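Local coordinates for unknown protein (Leishmania major, PDB 1R75) that is of unknown function but folds as a compact all-beta domain of the uncharacterised DUF1935 family, at residues N40-I45 / I64-L69; S74-L79 / Y101-D106; P27-T32 / R52-N57. All blocks are in the same frame, centred on the assembly; numbering follows the deposited sequence.

Interaction 1. Residues N40-I45 / I64-L69; sequences NILYRI and IHVAVL
The backbones of 40-45 and 64-69 come nearest at Leu42 and Ile64, whose CA atoms are 7.8 Å apart, and they diverge from there toward Ile45 and Leu69. Strand 42-47 belongs to the five-stranded sheet and strand 62-71 to the four-stranded one, and their side chains meet between the sheets, as in a beta sandwich; the spacing of the backbones fits this. The contacts across are all between apolar side chains and cluster at the end where the strands are close. Ile64 supplies the central methyl groups. Its CG1 stands anti to the carbonyl carbon (chi1 -60°), and the near-straight chi2 of 170° extends CD1 across to the other sheet. Ile64 CD1 meets Ile41 CG2 at 3.6 Å, the tightest approach of the contact, and Leu42 CD1 at 4.0 Å, so one methyl serves two neighbouring residues. The second branch of Ile64 works separately, its CG2 lying 4.0 Å from Leu42 CD2. Leu42 thus straddles Ile64, one methyl for each of its branches. It can do so because chi1 of -167° holds its CG away from the backbone N and aims the isobutyl group into the core. Around this group, Leu128 of strand 123-132 packs on both Leu42 and Ile64, Phe55 lies beside Leu42, and Asn57 touches Ile41 and Ile64. Farther along strand 62-71, Leu42 CD2 also rests on Val66, 4.2 Å from its CB and nearly equidistant from the two methyls CG1 and CG2.

Interaction 2. Residues S74-L79 / Y101-D106; sequences SQIVPL and YLCEVD
The flat group here is the phenol ring of Tyr101, and Ser74 O approaches it obliquely, 3.6 Å from Tyr101 CE2. Along the same side of the ring, Ser74 CB lies 4.4 Å from Tyr101 CD2. Chi1 of -52° puts the ring anti to its own carbonyl carbon and lets it reach out beside the start of strand 75-78. At the hydroxyl end a water joins the segments: it donates to Ser74 O at 2.7 Å and accepts from Tyr101 OH at 2.9 Å. Two residues on in each segment is an apolar pair, Ile76 CD1 and Cys103 SG, 4.1 Å apart. In Ile76, chi1 of 47° tucks CG1 over the backbone, flanked by N and C, and the extended chi2 carries CD1 to the sulfur. Strand 75-78 is outermost in the five-stranded sheet and faces 100-107, an inner strand of the four-stranded one; Ala84 and Phe115 also pack on Cys103. Ser74 OG hydrogen-bonds Thr121 OG1, while the carbonyl oxygen of Ser74 accepts from the water. Tyr101 OH also hydrogen-bonds Tyr72 O; as a hydroxyl has a single proton, the bonds to Tyr72 and to the water probably share it or alternate. The chemistry is thus mixed, the segments being joined by one bridging water as well as by apolar contact.

Interaction 3. Residues P27-T32 / R52-N57; sequences PTVKGT and RWAFYN
Pro27 lies over one face of the Tyr56 ring, its CD 4.0 Å from the ring centroid and only 9° off the normal, which meets the geometry of a CH-pi contact. Pro27 CG also sits 3.7 Å from Tyr56 CG, and Pro27 N is offset toward the rim of the same face, so CG, CD and N all lie over it. Tyr56 presents this face to the proline with its CG anti to the backbone N (chi1 167°). The second apolar pair is looser, with Val29 CG2 4.4 Å from Ala54 CB. At the far end a water bridges the segments, donating to Lys30 O at 2.7 Å and accepting from Arg52 NH2 at 3.1 Å. Beyond the contact, Asp58 OD1 hydrogen-bonds Tyr56 OH, and Phe22 meets the tyrosine ring edge-to-face while also touching Pro27. Residues 27-32 thus pass across the outer face of the five-stranded sheet over strand 52-57, with Ile45 of strand 42-47 touching Pro27 and Thr112 of strand 112-117 both touching Pro27 and accepting a hydrogen bond from Thr28 N through its OG1.

From the N terminus, 27-32 reaches forward to 52-57 in interaction 3, closing a loop that contains strands 33-36 and 42-47. Interaction 1 starts within that loop, at 40-45, and ends beyond it at 64-69, so the two cross along the chain. They are joined directly, since strands 42-47 and 52-57 are neighbours: Ile45 N lies 2.7 Å from Ala54 O. Interaction 2 follows both in series, closing the loop from 74-79 to 101-106, and meets interaction 1 where Val68 N is 2.9 Å from Cys103 O. Interaction 3 lays 27-32 on the outer face of the five-stranded sheet, while interactions 1 and 2 bind that sheet to the four-stranded one at two places.

Interaction 1. Residues N40-I45 / I64-L69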
loop_
_atom_site.group_PDB
_atom_site.type_symbol
_atom_site.label_atom_id
_atom_site.label_comp_id
_atom_site.label_asym_id
_atom_site.label_seq_id
_atom_site.Cartn_x
_atom_site.Cartn_y
_atom_site.Cartn_z
ATOM N N ASN A 40 -5.878 8.707 7.736
ATOM C CA ASN A 40 -4.795 9.551 7.213
ATOM C C ASN A 40 -3.361 9.216 7.670
ATOM O O ASN A 40 -2.530 10.113 7.886
ATOM C CB ASN A 40 -5.101 10.997 7.562
ATOM C CG ASN A 40 -6.528 11.311 7.349
ATOM O OD1 ASN A 40 -7.017 11.236 6.218
ATOM N ND2 ASN A 40 -7.261 11.556 8.451
ATOM N N ILE A 41 -3.068 7.937 7.877
ATOM C CA ILE A 41 -1.702 7.524 8.084
ATOM C C ILE A 41 -1.166 6.917 6.769
ATOM O O ILE A 41 0.010 7.053 6.455
ATOM C CB ILE A 41 -1.602 6.469 9.199
ATOM C CG1 ILE A 41 -2.051 7.055 10.579
ATOM C CG2 ILE A 41 -0.183 6.023 9.349
ATOM C CD1 ILE A 41 -2.753 6.098 11.508
ATOM N N LEU A 42 -2.013 6.154 6.086
ATOM C CA LEU A 42 -1.624 5.465 4.858
ATOM C C LEU A 42 -2.199 6.141 3.673
ATOM O O LEU A 42 -3.418 6.366 3.585
ATOM C CB LEU A 42 -2.074 3.980 4.891
ATOM C CG LEU A 42 -1.457 3.087 3.809
ATOM C CD1 LEU A 42 -0.022 2.888 3.940
ATOM C CD2 LEU A 42 -2.193 1.737 3.677
ATOM N N TYR A 43 -1.361 6.392 2.679
ATOM C CA TYR A 43 -1.840 6.999 1.419
ATOM C C TYR A 43 -1.633 6.038 0.311
ATOM O O TYR A 43 -0.527 5.485 0.224
ATOM C CB TYR A 43 -1.048 8.260 1.110
ATOM C CG TYR A 43 -1.338 9.330 2.146
ATOM C CD1 TYR A 43 -2.355 10.260 1.938
ATOM C CD2 TYR A 43 -0.687 9.325 3.349
ATOM C CE1 TYR A 43 -2.653 11.239 2.912
ATOM C CE2 TYR A 43 -0.971 10.262 4.319
ATOM C CZ TYR A 43 -1.937 11.237 4.074
ATOM O OH TYR A 43 -2.264 12.122 5.066
ATOM N N ARG A 44 -2.635 5.868 -0.534
ATOM C CA ARG A 44 -2.512 5.205 -1.814
ATOM C C ARG A 44 -2.140 6.216 -2.871
ATOM O O ARG A 44 -2.811 7.234 -2.977
ATOM C CB ARG A 44 -3.803 4.513 -2.154
ATOM C CG ARG A 44 -3.870 3.871 -3.479
ATOM C CD ARG A 44 -5.104 2.967 -3.606
ATOM N NE ARG A 44 -6.353 3.740 -3.593
ATOM C CZ ARG A 44 -6.934 4.216 -4.624
ATOM N NH1 ARG A 44 -6.404 4.047 -5.831
ATOM N NH2 ARG A 44 -8.106 4.869 -4.454
ATOM N N ILE A 45 -1.061 5.966 -3.612
ATOM C CA ILE A 45 -0.564 6.892 -4.650
ATOM C C ILE A 45 -0.830 6.157 -5.928
ATOM O O ILE A 45 -0.237 5.081 -6.165
ATOM C CB ILE A 45 0.936 7.139 -4.511
ATOM C CG1 ILE A 45 1.218 7.670 -3.091
ATOM C CG2 ILE A 45 1.416 8.131 -5.610
ATOM C CD1 ILE A 45 2.533 7.248 -2.600
ATOM N N ILE A 64 2.542 -0.768 8.820
ATOM C CA ILE A 64 1.159 -0.963 8.331
ATOM C C ILE A 64 1.169 -2.168 7.436
ATOM O O ILE A 64 2.066 -2.313 6.611
ATOM C CB ILE A 64 0.628 0.258 7.618
ATOM C CG1 ILE A 64 0.611 1.477 8.586
ATOM C CG2 ILE A 64 -0.751 -0.043 6.937
ATOM C CD1 ILE A 64 0.347 2.729 7.944
ATOM N N HIS A 65 0.240 -3.096 7.649
ATOM C CA HIS A 65 0.120 -4.244 6.744
ATOM C C HIS A 65 -1.149 -4.061 5.963
ATOM O O HIS A 65 -2.194 -3.855 6.557
ATOM C CB HIS A 65 0.005 -5.557 7.529
ATOM C CG HIS A 65 -0.240 -6.766 6.677
ATOM N ND1 HIS A 65 -1.399 -7.512 6.753
ATOM C CD2 HIS A 65 0.503 -7.333 5.695
ATOM C CE1 HIS A 65 -1.358 -8.475 5.853
ATOM N NE2 HIS A 65 -0.209 -8.404 5.215
ATOM N N VAL A 66 -1.073 -4.096 4.641
ATOM C CA VAL A 66 -2.237 -3.846 3.811
ATOM C C VAL A 66 -2.404 -5.015 2.853
ATOM O O VAL A 66 -1.433 -5.516 2.291
ATOM C CB VAL A 66 -2.208 -2.471 3.115
ATOM C CG1 VAL A 66 -0.964 -2.238 2.346
ATOM C CG2 VAL A 66 -3.487 -2.241 2.200
ATOM N N ALA A 67 -3.613 -5.539 2.769
ATOM C CA ALA A 67 -3.944 -6.500 1.747
ATOM C C ALA A 67 -5.220 -6.100 1.036
ATOM O O ALA A 67 -6.213 -5.719 1.675
ATOM C CB ALA A 67 -4.146 -7.907 2.317
ATOM N N VAL A 68 -5.201 -6.267 -0.289
ATOM C CA VAL A 68 -6.247 -5.846 -1.149
ATOM C C VAL A 68 -6.634 -7.039 -2.014
ATOM O O VAL A 68 -5.790 -7.757 -2.515
ATOM C CB VAL A 68 -5.807 -4.696 -2.038
ATOM C CG1 VAL A 68 -6.887 -4.352 -3.050
ATOM C CG2 VAL A 68 -5.392 -3.430 -1.215
ATOM N N LEU A 69 -7.914 -7.233 -2.178
ATOM C CA LEU A 69 -8.465 -8.283 -3.000
ATOM C C LEU A 69 -9.007 -7.663 -4.261
ATOM O O LEU A 69 -9.856 -6.755 -4.191
ATOM C CB LEU A 69 -9.666 -8.871 -2.313
ATOM C CG LEU A 69 -9.552 -9.828 -1.214
ATOM C CD1 LEU A 69 -10.872 -9.723 -0.333
ATOM C CD2 LEU A 69 -9.309 -11.263 -1.844
#

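Interaction 2. Residues S74-L79 / Y101-D106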
loop_
_atom_site.group_PDB
_atom_site.type_symbol
_atom_site.label_atom_id
_atom_site.label_comp_id
_atom_site.label_asym_id
_atom_site.label_seq_id
_atom_site.Cartn_x
_atom_site.Cartn_y
_atom_site.Cartn_z
ATOM N N SER A 74 -9.344 -8.129 -13.224
ATOM C CA SER A 74 -8.137 -7.358 -13.099
ATOM C C SER A 74 -6.957 -8.069 -13.784
ATOM O O SER A 74 -6.855 -9.261 -13.703
ATOM C CB SER A 74 -7.795 -7.159 -11.612
ATOM O OG SER A 74 -8.755 -6.305 -10.956
ATOM N N GLN A 75 -6.084 -7.292 -14.402
ATOM C CA GLN A 75 -4.890 -7.809 -14.996
ATOM C C GLN A 75 -3.689 -7.045 -14.417
ATOM O O GLN A 75 -3.262 -5.982 -14.895
ATOM C CB GLN A 75 -4.969 -7.665 -16.521
ATOM C CG GLN A 75 -6.126 -8.355 -17.095
ATOM C CD GLN A 75 -6.264 -8.012 -18.603
ATOM O OE1 GLN A 75 -5.292 -7.562 -19.264
ATOM N NE2 GLN A 75 -7.445 -8.206 -19.136
ATOM N N ILE A 76 -3.220 -7.547 -13.301
ATOM C CA ILE A 76 -2.182 -6.888 -12.532
ATOM C C ILE A 76 -1.053 -7.824 -12.219
ATOM O O ILE A 76 -1.253 -9.012 -12.089
ATOM C CB ILE A 76 -2.722 -6.272 -11.201
ATOM C CG1 ILE A 76 -3.588 -7.249 -10.462
ATOM C CG2 ILE A 76 -3.525 -5.032 -11.508
ATOM C CD1 ILE A 76 -3.771 -6.933 -9.040
ATOM N N VAL A 77 0.104 -7.229 -12.010
ATOM C CA VAL A 77 1.205 -7.939 -11.411
ATOM C C VAL A 77 1.594 -7.253 -10.098
ATOM O O VAL A 77 1.581 -6.025 -10.027
ATOM C CB VAL A 77 2.438 -8.061 -12.382
ATOM C CG1 VAL A 77 1.987 -8.741 -13.547
ATOM C CG2 VAL A 77 3.032 -6.784 -12.651
ATOM N N PRO A 78 2.052 -8.006 -9.121
ATOM C CA PRO A 78 2.593 -7.362 -7.927
ATOM C C PRO A 78 3.945 -6.734 -8.199
ATOM O O PRO A 78 4.694 -7.261 -9.004
ATOM C CB PRO A 78 2.727 -8.546 -6.951
ATOM C CG PRO A 78 3.094 -9.734 -7.851
ATOM C CD PRO A 78 2.063 -9.498 -8.937
ATOM N N LEU A 79 4.255 -5.654 -7.524
ATOM C CA LEU A 79 5.530 -4.943 -7.591
ATOM C C LEU A 79 6.333 -5.118 -6.376
ATOM O O LEU A 79 5.819 -5.313 -5.238
ATOM C CB LEU A 79 5.276 -3.447 -7.787
ATOM C CG LEU A 79 4.610 -3.054 -9.121
ATOM C CD1 LEU A 79 4.559 -1.508 -9.263
ATOM C CD2 LEU A 79 5.290 -3.699 -10.253
ATOM N N TYR A 101 -7.643 -12.082 -6.678
ATOM C CA TYR A 101 -6.208 -11.927 -6.477
ATOM C C TYR A 101 -6.030 -11.182 -5.172
ATOM O O TYR A 101 -6.584 -10.102 -4.988
ATOM C CB TYR A 101 -5.611 -11.149 -7.577
ATOM C CG TYR A 101 -5.943 -11.660 -8.944
ATOM C CD1 TYR A 101 -5.306 -12.822 -9.448
ATOM C CD2 TYR A 101 -6.857 -11.021 -9.741
ATOM C CE1 TYR A 101 -5.600 -13.316 -10.702
ATOM C CE2 TYR A 101 -7.179 -11.499 -10.965
ATOM C CZ TYR A 101 -6.555 -12.645 -11.466
ATOM O OH TYR A 101 -6.896 -13.081 -12.752
ATOM N N LEU A 102 -5.294 -11.747 -4.261
ATOM C CA LEU A 102 -4.947 -11.096 -3.033
ATOM C C LEU A 102 -3.519 -10.644 -3.100
ATOM O O LEU A 102 -2.615 -11.454 -3.403
ATOM C CB LEU A 102 -5.180 -12.059 -1.897
ATOM C CG LEU A 102 -5.027 -11.483 -0.504
ATOM C CD1 LEU A 102 -6.080 -10.514 -0.199
ATOM C CD2 LEU A 102 -5.072 -12.694 0.461
ATOM N N CYS A 103 -3.306 -9.350 -2.904
ATOM C CA CYS A 103 -1.988 -8.733 -2.848
ATOM C C CYS A 103 -1.751 -8.002 -1.576
ATOM O O CYS A 103 -2.631 -7.322 -1.046
ATOM C CB CYS A 103 -1.776 -7.734 -3.956
ATOM S SG CYS A 103 -1.933 -8.330 -5.627
ATOM N N GLU A 104 -0.564 -8.188 -1.001
ATOM C CA GLU A 104 -0.331 -7.680 0.323
ATOM C C GLU A 104 1.100 -7.223 0.475
ATOM O O GLU A 104 2.024 -7.836 -0.149
ATOM C CB GLU A 104 -0.683 -8.715 1.352
ATOM C CG GLU A 104 0.211 -9.862 1.447
ATOM C CD GLU A 104 -0.297 -10.938 2.479
ATOM O OE1 GLU A 104 -0.987 -10.607 3.482
ATOM O OE2 GLU A 104 0.037 -12.135 2.292
ATOM N N VAL A 105 1.307 -6.208 1.322
ATOM C CA VAL A 105 2.636 -5.665 1.549
ATOM C C VAL A 105 2.637 -5.051 2.961
ATOM O O VAL A 105 1.603 -4.632 3.490
ATOM C CB VAL A 105 3.049 -4.610 0.434
ATOM C CG1 VAL A 105 2.278 -3.320 0.590
ATOM C CG2 VAL A 105 4.577 -4.441 0.345
ATOM N N ASP A 106 3.810 -5.015 3.564
ATOM C CA ASP A 106 4.009 -4.190 4.765
ATOM C C ASP A 106 4.719 -2.891 4.456
ATOM O O ASP A 106 5.626 -2.895 3.682
ATOM C CB ASP A 106 4.842 -4.991 5.763
ATOM C CG ASP A 106 4.163 -6.261 6.171
ATOM O OD1 ASP A 106 2.923 -6.251 6.398
ATOM O OD2 ASP A 106 4.779 -7.356 6.281
HETATM O O HOH W 1 -7.233 -11.489 -15.134
#

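Interaction 3. Residues P27-T32 / R52-N57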
loop_
_atom_site.group_PDB
_atom_site.type_symbol
_atom_site.label_atom_id
_atom_site.label_comp_id
_atom_site.label_asym_id
_atom_site.label_seq_id
_atom_site.Cartn_x
_atom_site.Cartn_y
_atom_site.Cartn_z
ATOM N N PRO A 27 6.349 10.619 -0.078
ATOM C CA PRO A 27 6.497 9.473 -0.969
ATOM C C PRO A 27 7.669 9.638 -1.917
ATOM O O PRO A 27 8.113 10.781 -2.180
ATOM C CB PRO A 27 5.203 9.477 -1.758
ATOM C CG PRO A 27 4.282 10.291 -1.029
ATOM C CD PRO A 27 5.085 11.342 -0.324
ATOM N N THR A 28 8.177 8.523 -2.450
ATOM C CA THR A 28 9.332 8.625 -3.332
ATOM C C THR A 28 8.879 8.817 -4.751
ATOM O O THR A 28 9.708 9.032 -5.645
ATOM C CB THR A 28 10.174 7.392 -3.237
ATOM O OG1 THR A 28 9.346 6.220 -3.400
ATOM C CG2 THR A 28 10.760 7.303 -1.841
ATOM N N VAL A 29 7.569 8.700 -4.972
ATOM C CA VAL A 29 7.011 8.893 -6.291
ATOM C C VAL A 29 5.813 9.822 -6.213
ATOM O O VAL A 29 5.094 9.875 -5.213
ATOM C CB VAL A 29 6.573 7.558 -6.909
ATOM C CG1 VAL A 29 7.777 6.683 -7.166
ATOM C CG2 VAL A 29 5.532 6.831 -6.034
ATOM N N LYS A 30 5.603 10.556 -7.296
ATOM C CA LYS A 30 4.380 11.323 -7.444
ATOM C C LYS A 30 3.634 10.579 -8.517
ATOM O O LYS A 30 4.158 10.303 -9.611
ATOM C CB LYS A 30 4.602 12.785 -7.899
ATOM C CG LYS A 30 5.472 13.641 -7.011
ATOM C CD LYS A 30 6.692 14.165 -7.804
ATOM C CE LYS A 30 7.176 15.520 -7.316
ATOM N NZ LYS A 30 8.410 15.889 -8.061
ATOM N N GLY A 31 2.419 10.233 -8.208
ATOM C CA GLY A 31 1.563 9.690 -9.206
ATOM C C GLY A 31 0.792 10.884 -9.685
ATOM O O GLY A 31 1.281 12.006 -9.711
ATOM N N THR A 32 -0.420 10.628 -10.090
ATOM C CA THR A 32 -1.280 11.698 -10.489
ATOM C C THR A 32 -2.273 11.982 -9.366
ATOM O O THR A 32 -2.653 13.148 -9.179
ATOM C CB THR A 32 -1.892 11.336 -11.845
ATOM O OG1 THR A 32 -2.405 10.014 -11.827
ATOM C CG2 THR A 32 -0.793 11.204 -12.859
ATOM N N ARG A 52 -0.038 2.193 -12.100
ATOM C CA ARG A 52 0.690 1.699 -10.932
ATOM C C ARG A 52 0.141 2.280 -9.658
ATOM O O ARG A 52 -0.212 3.477 -9.574
ATOM C CB ARG A 52 2.087 2.178 -11.119
ATOM C CG ARG A 52 3.092 1.770 -10.200
ATOM C CD ARG A 52 4.507 2.136 -10.859
ATOM N NE ARG A 52 4.810 3.578 -10.800
ATOM C CZ ARG A 52 5.679 4.201 -11.591
ATOM N NH1 ARG A 52 6.391 3.527 -12.544
ATOM N NH2 ARG A 52 5.882 5.479 -11.422
ATOM N N TRP A 53 0.132 1.453 -8.622
ATOM C CA TRP A 53 -0.180 1.903 -7.278
ATOM C C TRP A 53 0.976 1.672 -6.336
ATOM O O TRP A 53 1.671 0.628 -6.438
ATOM C CB TRP A 53 -1.290 1.095 -6.722
ATOM C CG TRP A 53 -2.637 1.271 -7.230
ATOM C CD1 TRP A 53 -3.078 1.978 -8.304
ATOM C CD2 TRP A 53 -3.800 0.670 -6.632
ATOM N NE1 TRP A 53 -4.463 1.844 -8.433
ATOM C CE2 TRP A 53 -4.919 1.017 -7.429
ATOM C CE3 TRP A 53 -3.995 -0.160 -5.525
ATOM C CZ2 TRP A 53 -6.232 0.578 -7.100
ATOM C CZ3 TRP A 53 -5.330 -0.555 -5.182
ATOM C CH2 TRP A 53 -6.375 -0.229 -5.978
ATOM N N ALA A 54 1.120 2.591 -5.426
ATOM C CA ALA A 54 2.020 2.541 -4.332
ATOM C C ALA A 54 1.336 3.020 -3.054
ATOM O O ALA A 54 0.303 3.663 -3.118
ATOM C CB ALA A 54 3.215 3.391 -4.614
ATOM N N PHE A 55 1.905 2.640 -1.909
ATOM C CA PHE A 55 1.468 3.101 -0.594
ATOM C C PHE A 55 2.591 3.850 0.097
ATOM O O PHE A 55 3.788 3.474 0.021
ATOM C CB PHE A 55 1.062 1.896 0.271
ATOM C CG PHE A 55 -0.185 1.273 -0.160
ATOM C CD1 PHE A 55 -1.387 1.943 -0.041
ATOM C CD2 PHE A 55 -0.176 -0.012 -0.691
ATOM C CE1 PHE A 55 -2.626 1.285 -0.445
ATOM C CE2 PHE A 55 -1.355 -0.650 -1.068
ATOM C CZ PHE A 55 -2.586 0.039 -0.988
ATOM N N TYR A 56 2.213 4.920 0.760
ATOM C CA TYR A 56 3.121 5.717 1.567
ATOM C C TYR A 56 2.581 5.761 3.001
ATOM O O TYR A 56 1.390 5.992 3.199
ATOM C CB TYR A 56 3.298 7.133 0.951
ATOM C CG TYR A 56 3.968 8.082 1.896
ATOM C CD1 TYR A 56 5.311 7.908 2.237
ATOM C CD2 TYR A 56 3.272 9.116 2.485
ATOM C CE1 TYR A 56 5.925 8.725 3.174
ATOM C CE2 TYR A 56 3.872 9.944 3.427
ATOM C CZ TYR A 56 5.189 9.766 3.725
ATOM O OH TYR A 56 5.799 10.550 4.631
ATOM N N ASN A 57 3.442 5.497 3.969
ATOM C CA ASN A 57 3.111 5.487 5.378
ATOM C C ASN A 57 3.737 6.795 5.962
ATOM O O ASN A 57 4.965 6.934 6.006
ATOM C CB ASN A 57 3.644 4.190 5.971
ATOM C CG ASN A 57 3.516 4.127 7.526
ATOM O OD1 ASN A 57 3.086 5.086 8.205
ATOM N ND2 ASN A 57 3.904 3.002 8.065
HETATM O O HOH W 2 4.204 7.651 -10.027
#